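Local coordinates for uncharacterized protein (Pseudomonas aeruginosa, PDB 6P8P), which is a bacterial HORMA domain protein of a type III CBASS system that probably takes part in regulating a cGAS-like nucleotidyltransferase during phage defence, at residues P105-Q110 with R128-G133; G98-S103 with S122-A127; V5-R10 with D85-V90. The protein carries 2 engineered substitutions. One frame throughout, in Å; residues are numbered along the deposited sequence. Where two conformers were deposited one is given.

Contact 1. Residues P105-Q110 with R128-G133; sequences PCPKEQ and RDLSQG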
ATOM      1  N   PRO A 105     -12.500   4.001  -2.099  1.00 17.18           N
ATOM      2  CA  PRO A 105     -12.478   5.344  -1.521  1.00 17.22           C
ATOM      3  C   PRO A 105     -11.080   5.695  -1.045  1.00 16.78           C
ATOM      4  O   PRO A 105     -10.355   4.864  -0.492  1.00 16.97           O
ATOM      5  CB  PRO A 105     -13.490   5.258  -0.356  1.00 16.27           C
ATOM      6  CG  PRO A 105     -13.333   3.806   0.107  1.00 21.55           C
ATOM      7  CD  PRO A 105     -13.083   3.010  -1.182  1.00 19.12           C
ATOM      8  N   CYS A 106     -10.733   6.961  -1.231  1.00 17.19           N
ATOM      9  CA  CYS A 106      -9.408   7.423  -0.911  1.00 15.60           C
ATOM     10  C   CYS A 106      -9.395   8.893  -0.539  1.00 17.25           C
ATOM     11  O   CYS A 106     -10.013   9.697  -1.237  1.00 19.13           O
ATOM     12  CB  CYS A 106      -8.501   7.181  -2.122  1.00 15.56           C
ATOM     13  SG  CYS A 106      -6.776   7.759  -1.947  1.00 19.46           S
ATOM     14  N   PRO A 107      -8.712   9.266   0.534  1.00 19.74           N
ATOM     15  CA  PRO A 107      -8.603  10.698   0.861  1.00 23.74           C
ATOM     16  C   PRO A 107      -7.984  11.453  -0.304  1.00 23.93           C
ATOM     17  O   PRO A 107      -7.029  10.992  -0.918  1.00 22.19           O
ATOM     18  CB  PRO A 107      -7.697  10.725   2.099  1.00 26.89           C
ATOM     19  CG  PRO A 107      -7.630   9.327   2.605  1.00 30.63           C
ATOM     20  CD  PRO A 107      -7.896   8.431   1.426  1.00 19.63           C
ATOM     21  N   LYS A 108      -8.557  12.613  -0.627  1.00 21.47           N
ATOM     22  CA  LYS A 108      -8.152  13.313  -1.839  1.00 22.23           C
ATOM     23  C   LYS A 108      -6.650  13.563  -1.866  1.00 20.04           C
ATOM     24  O   LYS A 108      -6.032  13.476  -2.934  1.00 22.90           O
ATOM     25  CB  LYS A 108      -8.916  14.630  -1.975  1.00 27.17           C
ATOM     26  CG  LYS A 108      -8.731  15.323  -3.331  1.00 28.54           C
ATOM     27  CD  LYS A 108      -9.591  16.604  -3.429  1.00 32.69           C
ATOM     28  CE  LYS A 108      -9.283  17.361  -4.717  1.00 60.33           C
ATOM     29  NZ  LYS A 108      -9.836  18.744  -4.683  1.00 71.76           N
ATOM     30  N   GLU A 109      -6.045  13.830  -0.705  1.00 25.64           N
ATOM     31  CA  GLU A 109      -4.623  14.160  -0.662  1.00 34.42           C
ATOM     32  C   GLU A 109      -3.736  12.975  -1.024  1.00 36.85           C
ATOM     33  O   GLU A 109      -2.578  13.176  -1.407  1.00 29.14           O
ATOM     34  CB  GLU A 109      -4.223  14.688   0.724  1.00 32.20           C
ATOM     35  CG  GLU A 109      -4.322  13.705   1.875  1.00 39.95           C
ATOM     36  CD  GLU A 109      -3.451  14.124   3.067  1.00 71.19           C
ATOM     37  OE1 GLU A 109      -3.801  13.805   4.225  1.00 66.99           O
ATOM     38  OE2 GLU A 109      -2.407  14.779   2.844  1.00 70.20           O
ATOM     39  N   GLN A 110      -4.240  11.747  -0.906  1.00 21.56           N
ATOM     40  CA  GLN A 110      -3.466  10.567  -1.273  1.00 18.24           C
ATOM     41  C   GLN A 110      -3.791  10.058  -2.671  1.00 18.13           C
ATOM     42  O   GLN A 110      -3.209   9.072  -3.105  1.00 18.71           O
ATOM     43  CB  GLN A 110      -3.684   9.469  -0.232  1.00 20.47           C
ATOM     44  CG  GLN A 110      -3.151   9.858   1.172  1.00 34.39           C
ATOM     45  CD  GLN A 110      -3.023   8.678   2.124  1.00 57.32           C
ATOM     46  OE1 GLN A 110      -2.087   7.863   2.030  1.00 41.81           O
ATOM     47  NE2 GLN A 110      -3.965   8.583   3.057  1.00 69.52           N
ATOM     48  N   ARG A 128     -11.248   6.780  -5.924  1.00 16.51           N
ATOM     49  CA  ARG A 128     -11.944   8.054  -5.993  1.00 16.35           C
ATOM     50  C   ARG A 128     -11.814   8.812  -4.686  1.00 18.75           C
ATOM     51  O   ARG A 128     -11.641   8.215  -3.624  1.00 18.16           O
ATOM     52  CB  ARG A 128     -13.446   7.861  -6.302  1.00 17.69           C
ATOM     53  CG  ARG A 128     -14.176   7.254  -5.152  1.00 18.12           C
ATOM     54  CD  ARG A 128     -15.646   6.949  -5.479  1.00 16.77           C
ATOM     55  NE  ARG A 128     -16.404   6.695  -4.252  1.00 18.79           N
ATOM     56  CZ  ARG A 128     -16.439   5.523  -3.616  1.00 19.85           C
ATOM     57  NH1 ARG A 128     -15.769   4.477  -4.102  1.00 19.70           N
ATOM     58  NH2 ARG A 128     -17.115   5.405  -2.487  1.00 20.82           N
ATOM     59  N   ASP A 129     -11.900  10.145  -4.781  1.00 22.56           N
ATOM     60  CA  ASP A 129     -12.062  11.021  -3.628  1.00 20.76           C
ATOM     61  C   ASP A 129     -13.227  10.562  -2.777  1.00 23.07           C
ATOM     62  O   ASP A 129     -14.359  10.461  -3.256  1.00 22.51           O
ATOM     63  CB  ASP A 129     -12.280  12.450  -4.151  1.00 27.47           C
ATOM     64  CG  ASP A 129     -12.620  13.462  -3.059  1.00 28.92           C
ATOM     65  OD1 ASP A 129     -12.752  13.105  -1.876  1.00 35.21           O
ATOM     66  OD2 ASP A 129     -12.770  14.646  -3.418  1.00 39.11           O
ATOM     67  N   LEU A 130     -12.949  10.260  -1.509  1.00 22.60           N
ATOM     68  CA  LEU A 130     -13.972   9.649  -0.673  1.00 19.57           C
ATOM     69  C   LEU A 130     -15.089  10.616  -0.295  1.00 21.49           C
ATOM     70  O   LEU A 130     -16.062  10.183   0.337  1.00 24.96           O
ATOM     71  CB  LEU A 130     -13.346   9.038   0.589  1.00 20.61           C
ATOM     72  CG  LEU A 130     -12.548   9.914   1.542  1.00 23.61           C
ATOM     73  CD1 LEU A 130     -13.420  10.827   2.373  1.00 24.36           C
ATOM     74  CD2 LEU A 130     -11.711   9.000   2.469  1.00 30.49           C
ATOM     75  N   SER A 131     -14.980  11.897  -0.654  1.00 22.17           N
ATOM     76  CA  SER A 131     -16.087  12.824  -0.434  1.00 33.73           C
ATOM     77  C   SER A 131     -17.135  12.748  -1.535  1.00 36.71           C
ATOM     78  O   SER A 131     -18.175  13.413  -1.431  1.00 35.97           O
ATOM     79  CB  SER A 131     -15.581  14.260  -0.326  1.00 26.98           C
ATOM     80  OG  SER A 131     -15.083  14.715  -1.572  1.00 32.43           O
ATOM     81  N   GLN A 132     -16.882  11.954  -2.577  1.00 27.41           N
ATOM     82  CA  GLN A 132     -17.796  11.798  -3.701  1.00 28.55           C
ATOM     83  C   GLN A 132     -18.142  10.325  -3.911  1.00 35.33           C
ATOM     84  O   GLN A 132     -17.427   9.414  -3.465  1.00 25.34           O
ATOM     85  CB  GLN A 132     -17.182  12.364  -4.997  1.00 37.62           C
ATOM     86  CG  GLN A 132     -16.967  13.863  -4.995  1.00 36.27           C
ATOM     87  CD  GLN A 132     -16.330  14.359  -6.291  1.00 54.18           C
ATOM     88  OE1 GLN A 132     -15.921  13.564  -7.135  1.00 41.75           O
ATOM     89  NE2 GLN A 132     -16.248  15.678  -6.451  1.00 47.52           N
ATOM     90  N   GLY A 133     -19.246  10.100  -4.629  1.00 36.04           N
ATOM     91  CA  GLY A 133     -19.624   8.778  -5.075  1.00 37.26           C
ATOM     92  C   GLY A 133     -18.952   8.421  -6.379  1.00 31.64           C
ATOM     93  O   GLY A 133     -18.054   9.110  -6.864  1.00 35.07           O
TER
HETATM   94  O   HOH W   1     -11.209  13.112   0.266  1.00 24.86           O
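Cys106 and Leu130 meet at the C-terminal ends of the two parallel strands of the beta-alpha-beta unit made by strand 101-106, helix 111-119 and strand 125-129. Leu130 N gives a hydrogen bond to Cys106 O at 3.0 Å, with the donor well above the carbonyl plane; on the same edge, Cys106 N gives a weak bond, bent to 127°, to Arg128 O, and the two bonds straddle Asp129. Just past the last bridge, Leu130 turns its side chain toward the other strand. Its CG sits between the backbone N and the carbonyl carbon (chi1 58°), which lays CD2 against the Pro107 ring, 4.0 Å from Pro107 CD, while Leu130 CB packs on Pro105 CB. Pro105 CA and CB lie over one face of the Arg128 guanidinium, toward its rim. Arg128 NE bonds at the group's edge to Gln132 O, NH1 to Ser103 OG and NH2 to Pro60 O; with all three nitrogens held, the group has little freedom to rotate. Cys106 SG turns off to the other face, where Leu50, Leu111 and Val114 touch the side chain. Asp129 forms an Asx turn, Ser131 N meeting Asp129 OD1 at 2.8 Å from above the carboxylate plane. A water bridges that same oxygen back to the other segment, accepting from Lys108 N at 2.8 Å and donating to Asp129 OD1 at 2.6 Å.

Contact 2. Residues G98-S103 with S122-A127; sequences GDWGMS and SSRIIA. Engineered in segment 98-103: Met102 (natural residue Val).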
ATOM      1  N   GLY A  98     -18.434 -10.612 -15.704  1.00 30.01           N
ATOM      2  CA  GLY A  98     -18.371  -9.853 -16.941  1.00 30.14           C
ATOM      3  C   GLY A  98     -17.427  -8.680 -16.846  1.00 24.68           C
ATOM      4  O   GLY A  98     -16.320  -8.786 -16.318  1.00 25.02           O
ATOM      5  N   ASP A  99     -17.886  -7.536 -17.355  1.00 25.94           N
ATOM      6  CA  ASP A  99     -17.102  -6.299 -17.429  1.00 30.57           C
ATOM      7  C   ASP A  99     -17.157  -5.624 -16.058  1.00 23.23           C
ATOM      8  O   ASP A  99     -17.971  -4.742 -15.783  1.00 29.21           O
ATOM      9  CB  ASP A  99     -17.637  -5.392 -18.525  1.00 39.30           C
ATOM     10  CG  ASP A  99     -16.875  -4.097 -18.629  1.00 48.54           C
ATOM     11  OD1 ASP A  99     -15.732  -4.036 -18.158  1.00 37.56           O
ATOM     12  OD2 ASP A  99     -17.426  -3.134 -19.182  1.00 44.21           O
ATOM     13  N   TRP A 100     -16.272  -6.061 -15.179  1.00 20.88           N
ATOM     14  CA  TRP A 100     -16.333  -5.667 -13.782  1.00 21.22           C
ATOM     15  C   TRP A 100     -15.418  -4.486 -13.505  1.00 19.97           C
ATOM     16  O   TRP A 100     -14.495  -4.182 -14.268  1.00 22.77           O
ATOM     17  CB  TRP A 100     -15.958  -6.846 -12.875  1.00 21.32           C
ATOM     18  CG  TRP A 100     -14.541  -7.313 -12.996  1.00 19.85           C
ATOM     19  CD1 TRP A 100     -14.051  -8.266 -13.855  1.00 22.20           C
ATOM     20  CD2 TRP A 100     -13.419  -6.863 -12.215  1.00 18.92           C
ATOM     21  NE1 TRP A 100     -12.705  -8.434 -13.656  1.00 21.67           N
ATOM     22  CE2 TRP A 100     -12.287  -7.569 -12.668  1.00 19.23           C
ATOM     23  CE3 TRP A 100     -13.261  -5.916 -11.195  1.00 21.12           C
ATOM     24  CZ2 TRP A 100     -11.029  -7.380 -12.116  1.00 25.42           C
ATOM     25  CZ3 TRP A 100     -12.004  -5.721 -10.663  1.00 22.37           C
ATOM     26  CH2 TRP A 100     -10.909  -6.443 -11.120  1.00 20.31           C
ATOM     27  N   GLY A 101     -15.697  -3.809 -12.394  1.00 19.16           N
ATOM     28  CA  GLY A 101     -14.826  -2.750 -11.924  1.00 19.17           C
ATOM     29  C   GLY A 101     -14.955  -2.628 -10.430  1.00 25.78           C
ATOM     30  O   GLY A 101     -15.868  -3.176  -9.805  1.00 18.58           O
ATOM     31  N   MET A 102     -14.011  -1.904  -9.837  0.67 18.78           N
ATOM     32  CA  MET A 102     -14.029  -1.633  -8.412  0.67 13.43           C
ATOM     33  C   MET A 102     -13.541  -0.217  -8.164  0.67 19.51           C
ATOM     34  O   MET A 102     -12.551   0.220  -8.759  0.67 22.03           O
ATOM     35  CB  MET A 102     -13.154  -2.615  -7.625  0.67 19.31           C
ATOM     36  CG  MET A 102     -13.731  -3.976  -7.469  0.67 27.95           C
ATOM     37  SD  MET A 102     -12.767  -4.935  -6.327  0.67 29.60           S
ATOM     38  CE  MET A 102     -12.971  -3.991  -4.805  0.67 24.25           C
ATOM     39  N   SER A 103     -14.236   0.491  -7.277  1.00 15.93           N
ATOM     40  CA  SER A 103     -13.906   1.874  -6.947  1.00 15.01           C
ATOM     41  C   SER A 103     -13.599   1.951  -5.464  1.00 17.45           C
ATOM     42  O   SER A 103     -14.481   1.730  -4.632  1.00 16.95           O
ATOM     43  CB  SER A 103     -15.036   2.835  -7.310  1.00 19.21           C
ATOM     44  OG  SER A 103     -14.663   4.134  -6.885  1.00 19.23           O
ATOM     45  N   SER A 122      -3.859  -2.830 -12.558  1.00 25.95           N
ATOM     46  CA  SER A 122      -5.234  -2.989 -12.998  1.00 24.66           C
ATOM     47  C   SER A 122      -5.693  -1.711 -13.672  1.00 21.36           C
ATOM     48  O   SER A 122      -5.313  -0.614 -13.272  1.00 21.45           O
ATOM     49  CB  SER A 122      -6.142  -3.340 -11.796  1.00 24.21           C
ATOM     50  OG  SER A 122      -7.514  -3.400 -12.152  1.00 24.72           O
ATOM     51  N   SER A 123      -6.557  -1.865 -14.667  1.00 22.26           N
ATOM     52  CA  SER A 123      -7.343  -0.748 -15.175  1.00 24.71           C
ATOM     53  C   SER A 123      -8.784  -0.796 -14.670  1.00 23.85           C
ATOM     54  O   SER A 123      -9.517   0.186 -14.820  1.00 27.57           O
ATOM     55  CB  SER A 123      -7.319  -0.747 -16.702  1.00 34.71           C
ATOM     56  OG  SER A 123      -7.973  -1.885 -17.218  1.00 34.72           O
ATOM     57  N   ARG A 124      -9.182  -1.893 -14.035  1.00 23.03           N
ATOM     58  CA  ARG A 124     -10.550  -2.041 -13.556  1.00 19.54           C
ATOM     59  C   ARG A 124     -10.706  -1.576 -12.120  1.00 24.06           C
ATOM     60  O   ARG A 124     -11.822  -1.185 -11.710  1.00 20.34           O
ATOM     61  CB  ARG A 124     -11.006  -3.500 -13.666  1.00 16.79           C
ATOM     62  CG  ARG A 124     -11.035  -4.015 -15.119  1.00 22.57           C
ATOM     63  CD  ARG A 124     -11.430  -5.463 -15.192  1.00 25.29           C
ATOM     64  NE  ARG A 124     -11.507  -5.920 -16.578  1.00 29.62           N
ATOM     65  CZ  ARG A 124     -12.558  -5.747 -17.362  1.00 32.11           C
ATOM     66  NH1 ARG A 124     -13.620  -5.124 -16.898  1.00 26.44           N
ATOM     67  NH2 ARG A 124     -12.535  -6.183 -18.613  1.00 50.11           N
ATOM     68  N   ILE A 125      -9.625  -1.629 -11.344  1.00 18.33           N
ATOM     69  CA  ILE A 125      -9.657  -1.190  -9.956  1.00 17.96           C
ATOM     70  C   ILE A 125      -9.133   0.231  -9.930  1.00 19.55           C
ATOM     71  O   ILE A 125      -7.972   0.473 -10.278  1.00 20.50           O
ATOM     72  CB  ILE A 125      -8.826  -2.089  -9.035  1.00 15.85           C
ATOM     73  CG1 ILE A 125      -9.309  -3.526  -9.100  1.00 18.42           C
ATOM     74  CG2 ILE A 125      -8.861  -1.533  -7.577  1.00 15.15           C
ATOM     75  CD1 ILE A 125      -8.268  -4.499  -8.571  1.00 18.48           C
ATOM     76  N   ILE A 126      -9.970   1.165  -9.493  1.00 17.96           N
ATOM     77  CA  ILE A 126      -9.619   2.576  -9.465  1.00 19.41           C
ATOM     78  C   ILE A 126      -9.946   3.128  -8.084  1.00 21.04           C
ATOM     79  O   ILE A 126     -10.592   2.478  -7.266  1.00 18.23           O
ATOM     80  CB  ILE A 126     -10.342   3.370 -10.564  1.00 22.34           C
ATOM     81  CG1 ILE A 126     -11.858   3.245 -10.409  1.00 22.50           C
ATOM     82  CG2 ILE A 126      -9.928   2.846 -11.938  1.00 22.02           C
ATOM     83  CD1 ILE A 126     -12.651   4.057 -11.429  1.00 33.06           C
ATOM     84  N   ALA A 127      -9.480   4.348  -7.835  1.00 15.50           N
ATOM     85  CA  ALA A 127      -9.740   5.051  -6.596  1.00 15.77           C
ATOM     86  C   ALA A 127     -10.449   6.366  -6.877  1.00 18.64           C
ATOM     87  O   ALA A 127     -10.256   6.997  -7.917  1.00 16.82           O
ATOM     88  CB  ALA A 127      -8.436   5.311  -5.839  1.00 17.36           C
TER
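With chi1 at 66°, Trp100 holds its CG between its own backbone N and carbonyl carbon, and the indole swings across to Arg124. Arg124 answers with CG anti to its carbonyl carbon (chi1 -63°) and a chain extended as far as NE, which brings CD over one face of the ring. Arg124 CD lies 3.6 Å from the centroid of the five-membered ring, a CH-pi contact, and the guanidinium follows over the same ring as a cation-pi pair, its plane tilted 26° from the indole. Ile125 comes instead at the rim of the six-membered ring, with Ile125 CG1 3.8 Å from Trp100 CZ3. Ala36, Glu39 and Leu40 of helix 35-42 also touch the indole.

Arg124 NH1 donates twice, both times close to the guanidinium plane: to Asp99 OD1 at 2.7 Å, as a salt bridge, and to Trp100 O at 2.9 Å, on a lone pair of that carbonyl. The contact sits at the N-terminal ends of strands 101-106 and 125-129, the parallel pair of a beta-alpha-beta unit joined through helix 111-119. Here Met102 N bonds to Arg124 O, and Met102 O accepts from Ile126 N at 2.8 Å. The engineered Met102 shares its face with Ile125, its CB beside Ile125 CG1. Just before strand 125-129, Ser122 OG accepts from Arg124 N and Ile125 N, an ST turn and ST motif, and also bonds to Glu39.

One arginine thus serves carboxylate, carbonyl and aromatic face; the Asp99 charge would be expected to offset its own, and two in-plane bonds from a single nitrogen restrict how the guanidinium can turn above the indole.

Contact 3. Residues V5-R10 with D85-V90; sequences VSRTFR and DANEEV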
ATOM      1  N   VAL A   5     -26.664  -3.788  -3.438  1.00 22.20           N
ATOM      2  CA  VAL A   5     -26.667  -4.430  -2.131  1.00 20.30           C
ATOM      3  C   VAL A   5     -25.453  -3.906  -1.384  1.00 26.12           C
ATOM      4  O   VAL A   5     -24.493  -3.424  -1.982  1.00 24.18           O
ATOM      5  CB  VAL A   5     -26.625  -5.962  -2.211  1.00 31.03           C
ATOM      6  CG1 VAL A   5     -27.733  -6.450  -3.121  1.00 25.21           C
ATOM      7  CG2 VAL A   5     -25.295  -6.426  -2.708  1.00 30.71           C
ATOM      8  N   SER A   6     -25.505  -3.992  -0.066  1.00 22.90           N
ATOM      9  CA  SER A   6     -24.388  -3.486   0.730  1.00 23.06           C
ATOM     10  C   SER A   6     -23.930  -4.538   1.726  1.00 21.37           C
ATOM     11  O   SER A   6     -24.686  -5.436   2.127  1.00 20.29           O
ATOM     12  CB  SER A   6     -24.746  -2.186   1.445  1.00 26.31           C
ATOM     13  OG  SER A   6     -25.305  -2.426   2.704  1.00 46.03           O
ATOM     14  N   ARG A   7     -22.662  -4.429   2.103  1.00 19.86           N
ATOM     15  CA  ARG A   7     -22.065  -5.295   3.102  1.00 16.73           C
ATOM     16  C   ARG A   7     -21.207  -4.405   3.991  1.00 21.98           C
ATOM     17  O   ARG A   7     -20.830  -3.296   3.605  1.00 21.87           O
ATOM     18  CB  ARG A   7     -21.267  -6.409   2.448  1.00 18.46           C
ATOM     19  CG  ARG A   7     -22.098  -7.457   1.682  1.00 21.24           C
ATOM     20  CD  ARG A   7     -22.932  -8.300   2.616  1.00 20.07           C
ATOM     21  NE  ARG A   7     -23.606  -9.424   1.965  1.00 21.55           N
ATOM     22  CZ  ARG A   7     -24.789  -9.347   1.368  1.00 24.41           C
ATOM     23  NH1 ARG A   7     -25.430  -8.191   1.293  1.00 26.77           N
ATOM     24  NH2 ARG A   7     -25.320 -10.436   0.821  1.00 22.65           N
ATOM     25  N   THR A   8     -20.963  -4.877   5.210  1.00 18.02           N
ATOM     26  CA  THR A   8     -20.215  -4.123   6.204  1.00 16.29           C
ATOM     27  C   THR A   8     -19.314  -5.106   6.929  1.00 20.83           C
ATOM     28  O   THR A   8     -19.794  -6.004   7.624  1.00 20.89           O
ATOM     29  CB  THR A   8     -21.131  -3.385   7.180  1.00 26.24           C
ATOM     30  OG1 THR A   8     -21.923  -2.433   6.458  1.00 33.23           O
ATOM     31  CG2 THR A   8     -20.311  -2.673   8.213  1.00 24.26           C
ATOM     32  N   PHE A   9     -18.014  -4.927   6.770  1.00 18.16           N
ATOM     33  CA  PHE A   9     -17.034  -5.822   7.364  1.00 17.31           C
ATOM     34  C   PHE A   9     -16.396  -5.221   8.603  1.00 19.81           C
ATOM     35  O   PHE A   9     -16.057  -4.036   8.628  1.00 17.19           O
ATOM     36  CB  PHE A   9     -15.934  -6.150   6.353  1.00 19.24           C
ATOM     37  CG  PHE A   9     -16.295  -7.254   5.437  1.00 16.88           C
ATOM     38  CD1 PHE A   9     -17.207  -7.043   4.399  1.00 28.08           C
ATOM     39  CD2 PHE A   9     -15.808  -8.520   5.636  1.00 19.07           C
ATOM     40  CE1 PHE A   9     -17.561  -8.081   3.567  1.00 30.94           C
ATOM     41  CE2 PHE A   9     -16.172  -9.569   4.808  1.00 29.64           C
ATOM     42  CZ  PHE A   9     -17.039  -9.348   3.777  1.00 33.59           C
ATOM     43  N   ARG A  10     -16.186  -6.067   9.608  1.00 13.75           N
ATOM     44  CA  ARG A  10     -15.464  -5.685  10.823  1.00 17.02           C
ATOM     45  C   ARG A  10     -13.963  -5.603  10.534  1.00 20.50           C
ATOM     46  O   ARG A  10     -13.325  -6.607  10.195  1.00 19.04           O
ATOM     47  CB  ARG A  10     -15.744  -6.693  11.931  1.00 20.52           C
ATOM     48  CG  ARG A  10     -17.257  -6.909  12.161  1.00 24.08           C
ATOM     49  CD  ARG A  10     -17.521  -8.156  13.009  1.00 22.76           C
ATOM     50  NE  ARG A  10     -17.057  -7.987  14.377  1.00 25.22           N
ATOM     51  CZ  ARG A  10     -17.068  -8.954  15.288  1.00 32.08           C
ATOM     52  NH1 ARG A  10     -17.490 -10.157  14.953  1.00 28.95           N
ATOM     53  NH2 ARG A  10     -16.635  -8.722  16.519  1.00 26.32           N
ATOM     54  N   ASP A  85     -23.301  -3.827  13.756  1.00 31.46           N
ATOM     55  CA  ASP A  85     -23.663  -3.309  12.443  1.00 32.22           C
ATOM     56  C   ASP A  85     -23.057  -4.120  11.307  1.00 28.62           C
ATOM     57  O   ASP A  85     -23.262  -3.778  10.138  1.00 32.71           O
ATOM     58  CB  ASP A  85     -23.241  -1.836  12.305  1.00 38.89           C
ATOM     59  CG  ASP A  85     -23.925  -0.934  13.321  1.00 66.57           C
ATOM     60  OD1 ASP A  85     -25.049  -1.270  13.758  1.00 62.15           O
ATOM     61  OD2 ASP A  85     -23.338   0.107  13.685  1.00 66.17           O
ATOM     62  N   ALA A  86     -22.344  -5.194  11.615  1.00 24.28           N
ATOM     63  CA  ALA A  86     -21.689  -5.966  10.570  1.00 22.91           C
ATOM     64  C   ALA A  86     -22.687  -6.736   9.710  1.00 30.90           C
ATOM     65  O   ALA A  86     -23.747  -7.178  10.161  1.00 25.23           O
ATOM     66  CB  ALA A  86     -20.695  -6.949  11.182  1.00 22.44           C
ATOM     67  N   ASN A  87     -22.329  -6.903   8.449  1.00 21.03           N
ATOM     68  CA  ASN A  87     -23.096  -7.741   7.530  1.00 22.43           C
ATOM     69  C   ASN A  87     -22.080  -8.324   6.553  1.00 23.06           C
ATOM     70  O   ASN A  87     -21.692  -7.650   5.598  1.00 22.73           O
ATOM     71  CB  ASN A  87     -24.185  -6.972   6.796  1.00 21.94           C
ATOM     72  CG  ASN A  87     -24.927  -7.833   5.792  1.00 26.58           C
ATOM     73  OD1 ASN A  87     -24.723  -9.047   5.730  1.00 27.16           O
ATOM     74  ND2 ASN A  87     -25.773  -7.208   4.984  1.00 31.25           N
ATOM     75  N   GLU A  88     -21.662  -9.559   6.807  1.00 19.79           N
ATOM     76  CA  GLU A  88     -20.675 -10.250   5.994  1.00 20.70           C
ATOM     77  C   GLU A  88     -21.281 -11.439   5.264  1.00 21.38           C
ATOM     78  O   GLU A  88     -20.556 -12.358   4.886  1.00 22.75           O
ATOM     79  CB  GLU A  88     -19.506 -10.659   6.898  1.00 22.15           C
ATOM     80  CG  GLU A  88     -18.895  -9.426   7.606  1.00 26.10           C
ATOM     81  CD  GLU A  88     -17.709  -9.738   8.516  1.00 36.12           C
ATOM     82  OE1 GLU A  88     -17.360 -10.931   8.681  1.00 28.94           O
ATOM     83  OE2 GLU A  88     -17.144  -8.771   9.082  1.00 25.42           O
ATOM     84  N   GLU A  89     -22.595 -11.416   5.031  1.00 21.92           N
ATOM     85  CA  GLU A  89     -23.259 -12.528   4.372  1.00 22.28           C
ATOM     86  C   GLU A  89     -22.681 -12.745   2.980  1.00 21.05           C
ATOM     87  O   GLU A  89     -22.294 -11.801   2.285  1.00 23.66           O
ATOM     88  CB  GLU A  89     -24.771 -12.258   4.251  1.00 26.19           C
ATOM     89  CG  GLU A  89     -25.547 -12.419   5.532  1.00 36.65           C
ATOM     90  CD  GLU A  89     -26.989 -11.927   5.415  1.00 49.44           C
ATOM     91  OE1 GLU A  89     -27.506 -11.383   6.417  1.00 56.52           O
ATOM     92  OE2 GLU A  89     -27.593 -12.077   4.321  1.00 32.68           O
ATOM     93  N   VAL A  90     -22.682 -14.002   2.549  1.00 22.05           N
ATOM     94  CA  VAL A  90     -22.333 -14.317   1.171  1.00 19.78           C
ATOM     95  C   VAL A  90     -23.290 -13.625   0.215  1.00 25.19           C
ATOM     96  O   VAL A  90     -24.482 -13.467   0.489  1.00 20.84           O
ATOM     97  CB  VAL A  90     -22.338 -15.840   0.954  1.00 27.77           C
ATOM     98  CG1 VAL A  90     -22.057 -16.189  -0.490  1.00 28.59           C
ATOM     99  CG2 VAL A  90     -21.323 -16.506   1.874  1.00 26.91           C
TER
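Strand 4-10 is an outermost strand of the HORMA domain's mixed sheet, and the loop 85-90 crosses its outer edge, where Thr8 and Asn87 form a single antiparallel hydrogen-bonded bridge. Thr8 N donates to Asn87 O, and Asn87 N returns to Thr8 O at 2.8 Å on a lone pair of that carbonyl. The touching parts run 111° apart, pairing stops at this one bridge, and side chains take over on both sides of it.

Arg7 reaches beyond Asn87 by bending at chi2 (-69°), and its guanidinium then meets the loop backbone edge-on. Arg7 NE bonds to Glu89 O at 2.7 Å and Arg7 NH2 to Val90 O at 3.2 Å, both carbonyls close to the guanidinium plane; Arg7 NH1 turns back to Ser6 O. Three bonds near its plane fix how the guanidinium is turned. Within the loop, Asn87 OD1 accepts from Glu89 N in an Asx turn.

At the other end Glu88 lies against Phe9. Its CG sits over one face of the ring, 3.9 Å from the centroid in a CH-pi contact, and the carboxylate continues stacked on the ring, the planes 15° apart. Ala23 and Leu27 of helix 17-29 also touch the phenylalanine. Ala86 CB rests against Arg10 CG, 3.6 Å away, while the Arg10 guanidinium turns elsewhere, to Ala80 O. Glu88 OE2, which also makes a salt bridge with Arg15, accepts from Arg10 N at 2.9 Å nearly in line with its own C-O bond.

From the N terminus, strand 4-10 supplies the first half of contact 3, which closes only after three helices, two central strands and helix 77-82 have passed, pinning the loop before strand 101-106 to one edge of the sheet. Contacts 2 and 1 both come after contact 3 has closed. They share strands 101-106 and 125-129, contact 2 at the start of the pair and contact 1 at its end, and their segments alternate along the chain, so the two loops cross around helix 111-119. Cys106 of contact 1 packs on Ala127 of contact 2, joining the two. Strand 125-129 forms the other outer edge of the sheet; contact 3 stays about 10 Å from contact 2, nearest atoms, on the opposite side of the chain's centre.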